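Local atomic coordinates of transcription factor cep-1 (Caenorhabditis elegans, PDB entry 1T4W), a protein that activates transcription from the same DNA consensus sequence as p53, promoting apoptosis under genotoxic stress and ensuring proper meiotic chromosome segregation. Residues Phe101-Ser106 with Ala131-Ile136; Ser106-Ser111 with Phe120-Tyr125; Asn70-Ile75 with His169-Gln174; Ile60-Tyr65 with Met153-Phe158. All coordinates share one frame; numbering follows the deposited sequence.

Contact 1. Residues Phe101-Ser106 with Ala131-Ile136; sequences FYIRNS and ANFDII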
# COMPACT_ATOMS: atom_id res chain seq x y z
N PHE A 101 -0.83 6.34 7.39
CA PHE A 101 -2.04 5.78 6.78
C PHE A 101 -2.91 4.99 7.74
O PHE A 101 -2.45 4.56 8.79
CB PHE A 101 -1.65 4.87 5.61
CG PHE A 101 -0.96 3.60 6.03
CD1 PHE A 101 0.31 3.63 6.59
CD2 PHE A 101 -1.59 2.36 5.90
CE1 PHE A 101 0.95 2.45 7.01
CE2 PHE A 101 -0.97 1.18 6.31
CZ PHE A 101 0.31 1.22 6.86
N TYR A 102 -4.16 4.79 7.35
CA TYR A 102 -5.11 4.02 8.16
C TYR A 102 -5.93 3.07 7.29
O TYR A 102 -5.99 3.22 6.06
CB TYR A 102 -6.06 4.97 8.92
CG TYR A 102 -5.33 5.99 9.77
CD1 TYR A 102 -4.90 7.21 9.23
CD2 TYR A 102 -5.01 5.71 11.11
CE1 TYR A 102 -4.16 8.11 10.00
CE2 TYR A 102 -4.28 6.60 11.87
CZ TYR A 102 -3.85 7.80 11.32
OH TYR A 102 -3.08 8.63 12.08
N ILE A 103 -6.55 2.09 7.94
CA ILE A 103 -7.35 1.09 7.27
C ILE A 103 -8.80 1.25 7.72
O ILE A 103 -9.09 1.27 8.92
CB ILE A 103 -6.82 -0.33 7.65
CG1 ILE A 103 -5.33 -0.43 7.28
CG2 ILE A 103 -7.64 -1.42 6.95
CD1 ILE A 103 -5.03 -0.22 5.81
N ARG A 104 -9.72 1.37 6.76
CA ARG A 104 -11.13 1.54 7.07
C ARG A 104 -11.98 0.56 6.25
O ARG A 104 -11.54 0.05 5.20
CB ARG A 104 -11.58 2.98 6.76
CG ARG A 104 -10.78 4.07 7.50
CD ARG A 104 -11.06 4.06 9.00
NE ARG A 104 -12.45 4.41 9.31
CZ ARG A 104 -12.92 5.66 9.39
NH1 ARG A 104 -12.11 6.69 9.19
NH2 ARG A 104 -14.19 5.87 9.68
N ASN A 105 -13.19 0.33 6.72
CA ASN A 105 -14.13 -0.58 6.06
C ASN A 105 -13.44 -1.89 5.75
O ASN A 105 -13.59 -2.44 4.66
CB ASN A 105 -14.67 0.06 4.78
CG ASN A 105 -15.41 1.35 5.05
OD1 ASN A 105 -16.33 1.38 5.87
ND2 ASN A 105 -15.00 2.43 4.39
N SER A 106 -12.69 -2.40 6.72
CA SER A 106 -11.98 -3.65 6.53
C SER A 106 -12.92 -4.78 6.82
O SER A 106 -13.56 -4.82 7.90
CB SER A 106 -10.79 -3.75 7.50
OG SER A 106 -10.13 -4.99 7.34
N ALA A 131 -8.66 -10.15 0.63
CA ALA A 131 -8.85 -9.22 1.72
C ALA A 131 -9.23 -7.91 1.07
O ALA A 131 -8.52 -7.43 0.18
CB ALA A 131 -7.58 -9.05 2.54
N ASN A 132 -10.34 -7.35 1.52
CA ASN A 132 -10.83 -6.07 1.03
C ASN A 132 -10.81 -5.04 2.15
O ASN A 132 -11.09 -5.36 3.32
CB ASN A 132 -12.27 -6.22 0.52
CG ASN A 132 -12.36 -7.18 -0.63
OD1 ASN A 132 -11.52 -7.18 -1.52
ND2 ASN A 132 -13.40 -8.01 -0.63
N PHE A 133 -10.47 -3.81 1.79
CA PHE A 133 -10.45 -2.72 2.76
C PHE A 133 -10.10 -1.43 2.05
O PHE A 133 -9.58 -1.44 0.92
CB PHE A 133 -9.42 -2.98 3.88
CG PHE A 133 -8.01 -3.21 3.37
CD1 PHE A 133 -7.14 -2.14 3.15
CD2 PHE A 133 -7.57 -4.50 3.08
CE1 PHE A 133 -5.85 -2.34 2.63
CE2 PHE A 133 -6.28 -4.72 2.55
CZ PHE A 133 -5.41 -3.63 2.32
N ASP A 134 -10.40 -0.31 2.69
CA ASP A 134 -10.00 0.96 2.13
C ASP A 134 -8.77 1.40 2.88
O ASP A 134 -8.63 1.12 4.06
CB ASP A 134 -11.05 2.03 2.35
CG ASP A 134 -12.28 1.79 1.54
OD1 ASP A 134 -12.14 1.37 0.38
OD2 ASP A 134 -13.38 2.02 2.09
N ILE A 135 -7.87 2.05 2.17
CA ILE A 135 -6.72 2.63 2.84
C ILE A 135 -6.88 4.14 2.64
O ILE A 135 -7.38 4.59 1.61
CB ILE A 135 -5.39 2.15 2.25
CG1 ILE A 135 -4.23 2.81 3.00
CG2 ILE A 135 -5.35 2.45 0.77
CD1 ILE A 135 -2.88 2.13 2.79
N ILE A 136 -6.48 4.93 3.64
CA ILE A 136 -6.60 6.38 3.51
C ILE A 136 -5.29 7.01 4.01
O ILE A 136 -4.77 6.63 5.06
CB ILE A 136 -7.86 6.90 4.28
CG1 ILE A 136 -7.98 8.41 4.11
CG2 ILE A 136 -7.77 6.56 5.78
CD1 ILE A 136 -9.20 8.99 4.80
O HOH W 1 -9.82 -6.62 5.34

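Contact 2. Residues Ser106-Ser111 with Phe120-Tyr125; sequences SEHEFS and FTLIMY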
# COMPACT_ATOMS: atom_id res chain seq x y z
N SER A 106 -12.69 -2.40 6.72
CA SER A 106 -11.98 -3.65 6.53
C SER A 106 -12.92 -4.78 6.82
O SER A 106 -13.56 -4.82 7.90
CB SER A 106 -10.79 -3.75 7.50
OG SER A 106 -10.13 -4.99 7.34
N GLU A 107 -13.01 -5.71 5.88
CA GLU A 107 -13.87 -6.87 6.05
C GLU A 107 -13.23 -7.76 7.13
O GLU A 107 -13.92 -8.46 7.86
CB GLU A 107 -14.01 -7.66 4.74
CG GLU A 107 -12.70 -8.28 4.28
CD GLU A 107 -12.89 -9.35 3.21
OE1 GLU A 107 -13.79 -10.21 3.36
OE2 GLU A 107 -12.13 -9.34 2.22
N HIS A 108 -11.90 -7.70 7.25
CA HIS A 108 -11.18 -8.49 8.24
C HIS A 108 -10.84 -7.75 9.51
O HIS A 108 -10.64 -6.52 9.51
CB HIS A 108 -9.88 -9.03 7.62
CG HIS A 108 -10.11 -10.06 6.56
ND1 HIS A 108 -10.74 -11.26 6.82
CD2 HIS A 108 -9.79 -10.08 5.24
CE1 HIS A 108 -10.78 -11.97 5.71
NE2 HIS A 108 -10.22 -11.28 4.74
N GLU A 109 -10.78 -8.49 10.61
CA GLU A 109 -10.41 -7.91 11.89
C GLU A 109 -8.94 -7.52 11.72
O GLU A 109 -8.22 -8.20 11.00
CB GLU A 109 -10.52 -8.96 13.00
CG GLU A 109 -9.81 -8.58 14.29
CD GLU A 109 -9.81 -9.71 15.32
OE1 GLU A 109 -10.36 -10.81 15.03
OE2 GLU A 109 -9.26 -9.51 16.41
N PHE A 110 -8.50 -6.44 12.37
CA PHE A 110 -7.09 -6.04 12.25
C PHE A 110 -6.59 -5.45 13.55
O PHE A 110 -7.38 -5.09 14.42
CB PHE A 110 -6.91 -5.01 11.11
CG PHE A 110 -7.62 -3.70 11.36
CD1 PHE A 110 -7.00 -2.67 12.08
CD2 PHE A 110 -8.92 -3.51 10.88
CE1 PHE A 110 -7.66 -1.46 12.32
CE2 PHE A 110 -9.59 -2.30 11.12
CZ PHE A 110 -8.96 -1.27 11.83
N SER A 111 -5.26 -5.39 13.68
CA SER A 111 -4.59 -4.81 14.83
C SER A 111 -3.45 -3.97 14.24
O SER A 111 -3.14 -4.08 13.06
CB SER A 111 -3.98 -5.89 15.73
OG SER A 111 -2.95 -6.60 15.05
N PHE A 120 -0.32 -2.64 9.78
CA PHE A 120 -1.67 -3.04 10.16
C PHE A 120 -1.69 -4.52 9.83
O PHE A 120 -1.30 -4.93 8.73
CB PHE A 120 -2.74 -2.31 9.34
CG PHE A 120 -3.04 -0.91 9.85
CD1 PHE A 120 -2.25 0.17 9.46
CD2 PHE A 120 -4.07 -0.69 10.75
CE1 PHE A 120 -2.49 1.46 9.98
CE2 PHE A 120 -4.32 0.59 11.27
CZ PHE A 120 -3.52 1.66 10.89
N THR A 121 -2.09 -5.33 10.80
CA THR A 121 -2.18 -6.77 10.60
C THR A 121 -3.61 -7.24 10.58
O THR A 121 -4.35 -7.11 11.56
CB THR A 121 -1.43 -7.55 11.70
OG1 THR A 121 -0.04 -7.19 11.67
CG2 THR A 121 -1.54 -9.07 11.46
N LEU A 122 -4.00 -7.82 9.45
CA LEU A 122 -5.35 -8.33 9.31
C LEU A 122 -5.36 -9.76 9.83
O LEU A 122 -4.52 -10.57 9.42
CB LEU A 122 -5.78 -8.36 7.84
CG LEU A 122 -5.74 -7.06 7.06
CD1 LEU A 122 -6.43 -7.27 5.71
CD2 LEU A 122 -6.42 -5.97 7.83
N ILE A 123 -6.29 -10.07 10.72
CA ILE A 123 -6.40 -11.43 11.24
C ILE A 123 -7.44 -12.12 10.41
O ILE A 123 -8.60 -11.70 10.37
CB ILE A 123 -6.83 -11.47 12.73
CG1 ILE A 123 -5.70 -10.96 13.62
CG2 ILE A 123 -7.18 -12.88 13.13
CD1 ILE A 123 -5.45 -9.46 13.55
N MET A 124 -7.04 -13.19 9.74
CA MET A 124 -7.97 -13.90 8.90
C MET A 124 -8.30 -15.30 9.38
O MET A 124 -8.10 -15.62 10.55
CB MET A 124 -7.44 -13.90 7.50
CG MET A 124 -7.23 -12.44 7.08
SD MET A 124 -6.78 -12.23 5.40
CE MET A 124 -5.22 -13.12 5.41
N TYR A 125 -8.80 -16.13 8.49
CA TYR A 125 -9.18 -17.48 8.88
C TYR A 125 -8.76 -18.44 7.80
O TYR A 125 -8.58 -18.05 6.64
CB TYR A 125 -10.69 -17.52 9.08
CG TYR A 125 -11.41 -16.93 7.89
CD1 TYR A 125 -11.66 -17.69 6.75
CD2 TYR A 125 -11.78 -15.59 7.88
CE1 TYR A 125 -12.26 -17.13 5.62
CE2 TYR A 125 -12.39 -15.01 6.76
CZ TYR A 125 -12.62 -15.78 5.64
OH TYR A 125 -13.21 -15.21 4.54
O HOH W 2 -11.92 -13.10 2.68
O HOH W 3 -11.17 -11.28 10.44

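Contact 3. Residues Asn70-Ile75 with His169-Gln174; sequences NVEYAI and HAYIKQ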
# COMPACT_ATOMS: atom_id res chain seq x y z
N ASN A 70 16.80 -0.73 -2.67
CA ASN A 70 15.73 -1.32 -3.47
C ASN A 70 14.47 -1.78 -2.74
O ASN A 70 14.45 -1.96 -1.51
CB ASN A 70 16.28 -2.47 -4.32
CG ASN A 70 17.21 -1.96 -5.40
OD1 ASN A 70 17.68 -2.73 -6.24
ND2 ASN A 70 17.47 -0.66 -5.39
N VAL A 71 13.42 -1.96 -3.52
CA VAL A 71 12.13 -2.30 -2.95
C VAL A 71 12.10 -3.54 -2.06
O VAL A 71 11.57 -3.48 -0.96
CB VAL A 71 11.05 -2.40 -4.07
CG1 VAL A 71 11.33 -3.59 -4.97
CG2 VAL A 71 9.66 -2.50 -3.44
N GLU A 72 12.69 -4.65 -2.52
CA GLU A 72 12.64 -5.88 -1.73
C GLU A 72 13.27 -5.66 -0.36
O GLU A 72 12.78 -6.17 0.65
CB GLU A 72 13.29 -7.06 -2.49
CG GLU A 72 12.49 -7.54 -3.71
CD GLU A 72 11.20 -8.29 -3.34
OE1 GLU A 72 11.22 -9.05 -2.35
OE2 GLU A 72 10.18 -8.15 -4.04
N TYR A 73 14.34 -4.87 -0.30
CA TYR A 73 14.92 -4.61 1.00
C TYR A 73 14.02 -3.66 1.81
O TYR A 73 13.68 -3.92 2.96
CB TYR A 73 16.33 -4.00 0.86
CG TYR A 73 17.04 -3.86 2.18
CD1 TYR A 73 16.96 -2.68 2.92
CD2 TYR A 73 17.77 -4.93 2.71
CE1 TYR A 73 17.58 -2.58 4.18
CE2 TYR A 73 18.39 -4.84 3.96
CZ TYR A 73 18.28 -3.66 4.69
OH TYR A 73 18.87 -3.59 5.93
N ALA A 74 13.65 -2.54 1.20
CA ALA A 74 12.86 -1.53 1.90
C ALA A 74 11.57 -2.03 2.53
O ALA A 74 11.26 -1.69 3.68
CB ALA A 74 12.54 -0.36 0.94
N ILE A 75 10.81 -2.85 1.81
CA ILE A 75 9.54 -3.30 2.36
C ILE A 75 9.65 -4.19 3.58
O ILE A 75 8.67 -4.37 4.30
CB ILE A 75 8.69 -4.00 1.28
CG1 ILE A 75 9.40 -5.27 0.79
CG2 ILE A 75 8.40 -2.99 0.14
CD1 ILE A 75 8.60 -6.02 -0.28
N HIS A 169 4.12 -12.08 -0.88
CA HIS A 169 4.13 -10.62 -0.74
C HIS A 169 3.70 -10.00 -2.05
O HIS A 169 3.68 -10.68 -3.07
CB HIS A 169 5.52 -10.08 -0.33
CG HIS A 169 6.56 -10.12 -1.41
ND1 HIS A 169 7.09 -11.29 -1.90
CD2 HIS A 169 7.22 -9.11 -2.05
CE1 HIS A 169 8.02 -11.01 -2.80
NE2 HIS A 169 8.12 -9.70 -2.91
N ALA A 170 3.34 -8.72 -2.00
CA ALA A 170 2.92 -7.99 -3.20
C ALA A 170 2.98 -6.52 -2.85
O ALA A 170 2.94 -6.16 -1.68
CB ALA A 170 1.49 -8.38 -3.62
N TYR A 171 3.07 -5.67 -3.86
CA TYR A 171 3.10 -4.25 -3.58
C TYR A 171 2.68 -3.42 -4.77
O TYR A 171 2.62 -3.92 -5.90
CB TYR A 171 4.50 -3.81 -3.12
CG TYR A 171 5.62 -4.19 -4.08
CD1 TYR A 171 5.84 -3.45 -5.24
CD2 TYR A 171 6.42 -5.31 -3.85
CE1 TYR A 171 6.81 -3.81 -6.15
CE2 TYR A 171 7.41 -5.69 -4.76
CZ TYR A 171 7.59 -4.93 -5.91
OH TYR A 171 8.52 -5.27 -6.83
N ILE A 172 2.32 -2.17 -4.48
CA ILE A 172 2.02 -1.18 -5.49
C ILE A 172 3.37 -0.45 -5.53
O ILE A 172 3.79 0.21 -4.57
CB ILE A 172 0.93 -0.24 -5.06
CG1 ILE A 172 -0.40 -1.02 -5.02
CG2 ILE A 172 0.83 0.95 -6.08
CD1 ILE A 172 -1.56 -0.24 -4.49
N LYS A 173 4.06 -0.62 -6.64
CA LYS A 173 5.40 -0.09 -6.85
C LYS A 173 5.56 1.39 -6.54
O LYS A 173 6.55 1.80 -5.93
CB LYS A 173 5.83 -0.43 -8.28
CG LYS A 173 7.29 -0.19 -8.61
CD LYS A 173 7.44 1.08 -9.37
CE LYS A 173 8.87 1.30 -9.88
NZ LYS A 173 8.92 2.57 -10.67
N GLN A 174 4.61 2.20 -6.97
CA GLN A 174 4.70 3.61 -6.65
C GLN A 174 3.34 4.18 -6.31
O GLN A 174 2.38 4.03 -7.06
CB GLN A 174 5.31 4.44 -7.80
CG GLN A 174 5.17 5.95 -7.57
CD GLN A 174 5.63 6.76 -8.76
OE1 GLN A 174 6.81 6.76 -9.06
NE2 GLN A 174 4.70 7.44 -9.46
O HOH W 4 10.29 -7.07 -6.45

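Contact 4. Residues Ile60-Tyr65 with Met153-Phe158; sequences IRFVKY and MCLAVF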
# COMPACT_ATOMS: atom_id res chain seq x y z
N ILE A 60 0.24 -5.02 6.39
CA ILE A 60 0.18 -3.91 5.43
C ILE A 60 1.14 -2.81 5.89
O ILE A 60 1.04 -2.33 7.01
CB ILE A 60 -1.24 -3.32 5.36
CG1 ILE A 60 -2.25 -4.42 5.01
CG2 ILE A 60 -1.28 -2.19 4.33
CD1 ILE A 60 -3.68 -4.07 5.41
N ARG A 61 2.06 -2.43 5.01
CA ARG A 61 3.04 -1.40 5.31
C ARG A 61 3.06 -0.32 4.23
O ARG A 61 2.64 -0.55 3.09
CB ARG A 61 4.45 -2.00 5.39
CG ARG A 61 4.72 -2.94 6.59
CD ARG A 61 6.26 -3.13 6.73
NE ARG A 61 6.88 -1.88 7.15
CZ ARG A 61 8.18 -1.61 7.08
NH1 ARG A 61 8.62 -0.43 7.50
NH2 ARG A 61 9.03 -2.50 6.56
N PHE A 62 3.56 0.85 4.60
CA PHE A 62 3.68 1.93 3.65
C PHE A 62 5.07 2.50 3.90
O PHE A 62 5.33 3.19 4.90
CB PHE A 62 2.56 2.96 3.85
CG PHE A 62 2.49 3.99 2.75
CD1 PHE A 62 2.31 3.59 1.42
CD2 PHE A 62 2.60 5.36 3.04
CE1 PHE A 62 2.25 4.52 0.38
CE2 PHE A 62 2.54 6.32 2.02
CZ PHE A 62 2.36 5.90 0.68
N VAL A 63 5.96 2.18 2.96
CA VAL A 63 7.37 2.55 3.05
C VAL A 63 7.91 3.38 1.89
O VAL A 63 7.23 3.58 0.88
CB VAL A 63 8.23 1.25 3.14
CG1 VAL A 63 7.62 0.31 4.18
CG2 VAL A 63 8.31 0.55 1.77
N LYS A 64 9.14 3.85 2.06
CA LYS A 64 9.80 4.63 1.02
C LYS A 64 11.11 3.96 0.65
O LYS A 64 11.70 3.26 1.46
CB LYS A 64 10.07 6.07 1.49
CG LYS A 64 11.08 6.22 2.60
CD LYS A 64 11.07 7.66 3.11
CE LYS A 64 12.04 7.87 4.27
NZ LYS A 64 11.75 6.98 5.42
N TYR A 65 11.55 4.16 -0.58
CA TYR A 65 12.77 3.55 -1.05
C TYR A 65 13.32 4.40 -2.19
O TYR A 65 12.64 5.31 -2.68
CB TYR A 65 12.49 2.12 -1.52
CG TYR A 65 11.69 1.99 -2.80
CD1 TYR A 65 12.30 2.15 -4.06
CD2 TYR A 65 10.32 1.73 -2.77
CE1 TYR A 65 11.56 2.05 -5.25
CE2 TYR A 65 9.57 1.63 -3.95
CZ TYR A 65 10.19 1.79 -5.19
OH TYR A 65 9.45 1.70 -6.36
N MET A 153 7.32 6.17 -2.65
CA MET A 153 6.51 5.58 -1.58
C MET A 153 5.93 4.29 -2.15
O MET A 153 5.55 4.26 -3.32
CB MET A 153 5.40 6.52 -1.16
CG MET A 153 5.91 7.82 -0.61
SD MET A 153 4.56 8.83 -0.02
CE MET A 153 5.45 10.25 0.59
N CYS A 154 5.83 3.27 -1.31
CA CYS A 154 5.39 1.93 -1.72
C CYS A 154 4.41 1.27 -0.74
O CYS A 154 4.67 1.23 0.47
CB CYS A 154 6.64 1.05 -1.86
SG CYS A 154 6.31 -0.66 -2.33
N LEU A 155 3.29 0.77 -1.25
CA LEU A 155 2.29 0.09 -0.40
C LEU A 155 2.57 -1.40 -0.58
O LEU A 155 2.39 -1.95 -1.68
CB LEU A 155 0.86 0.39 -0.87
CG LEU A 155 -0.25 -0.31 -0.05
CD1 LEU A 155 -0.14 0.14 1.41
CD2 LEU A 155 -1.64 0.01 -0.60
N ALA A 156 3.01 -2.05 0.50
CA ALA A 156 3.36 -3.48 0.46
C ALA A 156 2.54 -4.31 1.44
O ALA A 156 2.25 -3.86 2.55
CB ALA A 156 4.87 -3.66 0.77
N VAL A 157 2.20 -5.54 1.01
CA VAL A 157 1.45 -6.48 1.82
C VAL A 157 2.19 -7.83 1.87
O VAL A 157 2.83 -8.24 0.91
CB VAL A 157 0.01 -6.71 1.29
CG1 VAL A 157 -0.84 -5.45 1.55
CG2 VAL A 157 0.04 -7.05 -0.17
N PHE A 158 2.06 -8.50 3.01
CA PHE A 158 2.73 -9.77 3.26
C PHE A 158 1.73 -10.75 3.84
O PHE A 158 0.93 -10.39 4.72
CB PHE A 158 3.86 -9.57 4.29
CG PHE A 158 4.88 -8.55 3.87
CD1 PHE A 158 5.98 -8.92 3.10
CD2 PHE A 158 4.70 -7.20 4.17
CE1 PHE A 158 6.90 -7.95 2.62
CE2 PHE A 158 5.61 -6.23 3.70
CZ PHE A 158 6.70 -6.60 2.92

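Contact 1. Residues Phe101-Ser106 with Ala131-Ile136
Asn105 and Asp134 meet through their polar ends where strand 101-104 gives way to a turn. ND2 of Asn105 donates to OD2 of Asp134 at 2.8 Å, arriving nearly in line with the C-O bond; OD2 lies close to the plane of the Asn105 amide, while the carboxylate is turned 89° from it. A lysine in place of Asp134 would probably leave Asn105 ND2 without this acceptor and free its amide to turn. The antiparallel backbone pairs beneath are Tyr102 with Ile136 and Arg104 with Asp134, each closed by two N-H to O=C bonds, the shortest from Asp134 N to Arg104 O at 2.8 Å. Between them the non-hydrogen-bonded pair Ile103-Ile135 turns its side chains to the other face, with Phe133. Extended with CG1 opposite the backbone N (chi1 179°), Ile135 carries CD1 to Phe101 CD2 at 3.4 Å, obliquely to the ring. Ile103 meets Phe133 obliquely, CG2 standing 3.9 Å from Phe133 CB and CD1 near CD1 and CE1 of the ring. A water donates to both Ser106 OG and Asn132 O, and Ser106 OG also bonds His108 O. Phe101, Ile103 and Phe133 all reach Ile60 of the facing sheet. Strand 101-104 borders the four-stranded antiparallel sheet, which packs as one layer of the beta sandwich characteristic of p53-family DNA-binding domains.

Contact 2. Residues Ser106-Ser111 with Phe120-Tyr125
A beta hairpin joins strands 109-113 and 119-123, and His108, just ahead of its first arm, lies against Met124 and Tyr125 beyond its second. Met124 covers one face of the imidazole: CG sits over the centre, 3.7 Å from the ring centroid in a CH-pi contact, and SD follows at 3.8 Å from that centroid, 20° off the normal. The bend at the end of the methionine chain (chi3 -62°) turns CE away after SD has passed over the ring. CG of Glu107 lies on the opposite face, while Tyr125 CE2 meets the imidazole edge at His108 CE1, 3.6 Å away. The polar end of His108, NE2, bonds Gln130 O. Farther along, the hairpin lies at one border of the seven-stranded sheet of the p53-like sandwich, with 109-113 outermost. Ser111 and Thr121 form a hydrogen-bonded pair, with Ser111 N to Thr121 O at 2.9 Å and Thr121 N to Ser111 O at 2.8 Å. Ile123 N donates to Glu109 O at 2.7 Å, and a water spans Glu109 N and Ile123 O. On the face of Phe110 and Leu122, Phe110 CB touches Leu122 CD2 at 3.5 Å. The side chains of Phe110 and Phe120 run side by side, but their rings meet obliquely, planes 61° apart.

Contact 3. Residues Asn70-Ile75 with His169-Gln174
Val71 and Tyr171 approach from opposite directions, the valine setting CG2 over the centre of the phenol ring. This CH-pi contact measures 4.0 Å from CG2 to the Tyr171 ring centroid and lies 8° off the ring normal, while CG1 comes to 3.8 Å from Tyr171 OH. Glu72 comes in at the rims of two rings. Its chain, bent at chi2 (-72°), brings the carboxylate down to His169, whose NE2 donates to Glu72 OE2 at 2.8 Å. The bond uses the syn lone pair and stays close to the imidazole plane, although the carboxylate is turned 77° from that plane. The same OE2 lies at the edge of the Tyr171 ring, 3.8 Å from CE2, and accepts from a water whose oxygen also lies 2.6 Å from Tyr171 OH. Glu72 OE1 forms a salt bridge with Arg76, which would be expected to steady the carboxylate's charge. Ile75 CD1 touches both rings, 3.8 Å from His169 CD2 and 4.2 Å from Tyr171 CD2, approaching the histidine side chain at about a right angle. One-turn helix 71-74 thus lies on the outer side of strand 166-177, a surface helix-on-sheet packing in this p53-like domain, away from the zinc site.

Contact 4. Residues Ile60-Tyr65 with Met153-Phe158
Val63 O accepts from Cys154 N at 2.6 Å, the shortest polar bond between these strands, and receives Met153 CA-H as a weaker contact at 3.3 Å from CA. Val63 N bonds Cys154 O in return, and Arg61 and Ala156 form the second hydrogen-bonded pair, Arg61 N to Ala156 O being nearly straight (172°). The side chains divide between two faces. On that of Ile60, Phe62, Leu155 and Val157, CG of Phe62 lies opposite its backbone N (chi1 -170°), which swings the ring across the neighbouring strand. Its CZ meets Met153 CB at 3.6 Å, Met153 SD stands obliquely beside the ring in a Met-aromatic contact, and Leu155 CA lies at the ring's edge. Replacing Phe62 by alanine is likely to open a gap beside Met153 CB and leave the sulfur without its aromatic neighbour. Ile60 runs alongside both Leu155 and Val157, with CG2 3.9 Å from Leu155 CD1 and CG1 3.9 Å from Val157 CG1. On the other face, Cys154 CB touches the edge of the Tyr65 ring at CE2, 3.6 Å away, and Val63 CG1 covers the centre of the Arg61 guanidinium. Arg61 pairs with Asp81 in a salt bridge and also donates to Ile75 O and Asn77 O; these partners probably offset the cost of burying its charge. Backbone bonds thus fix the strand register while hydrocarbon and sulfur fill the core.

Contact 4 is the buried centre, contacts 1 and 2 are partly buried, and contact 3 lies at the surface. Contacts 2 and 4 belong to the seven-stranded sheet, where Ile60 N bonds Phe120 O; contact 1 belongs to the four-stranded sheet facing it. The two layers meet through Phe101, Phe133 and Ile135 against Ile60, Phe62 and Leu155. Ser106 is common to contacts 1 and 2, which are also tied by Glu107 OE2 to Asn132 N. Contact 3 adds a helix to strand 166-177, which bonds strand 152-160 of contact 4. Backbone pairing runs through contacts 1, 2 and 4, joined in contact 2 by an imidazole packed on a methionine, whereas a histidine-carboxylate bond, a water and an aromatic face hold contact 3.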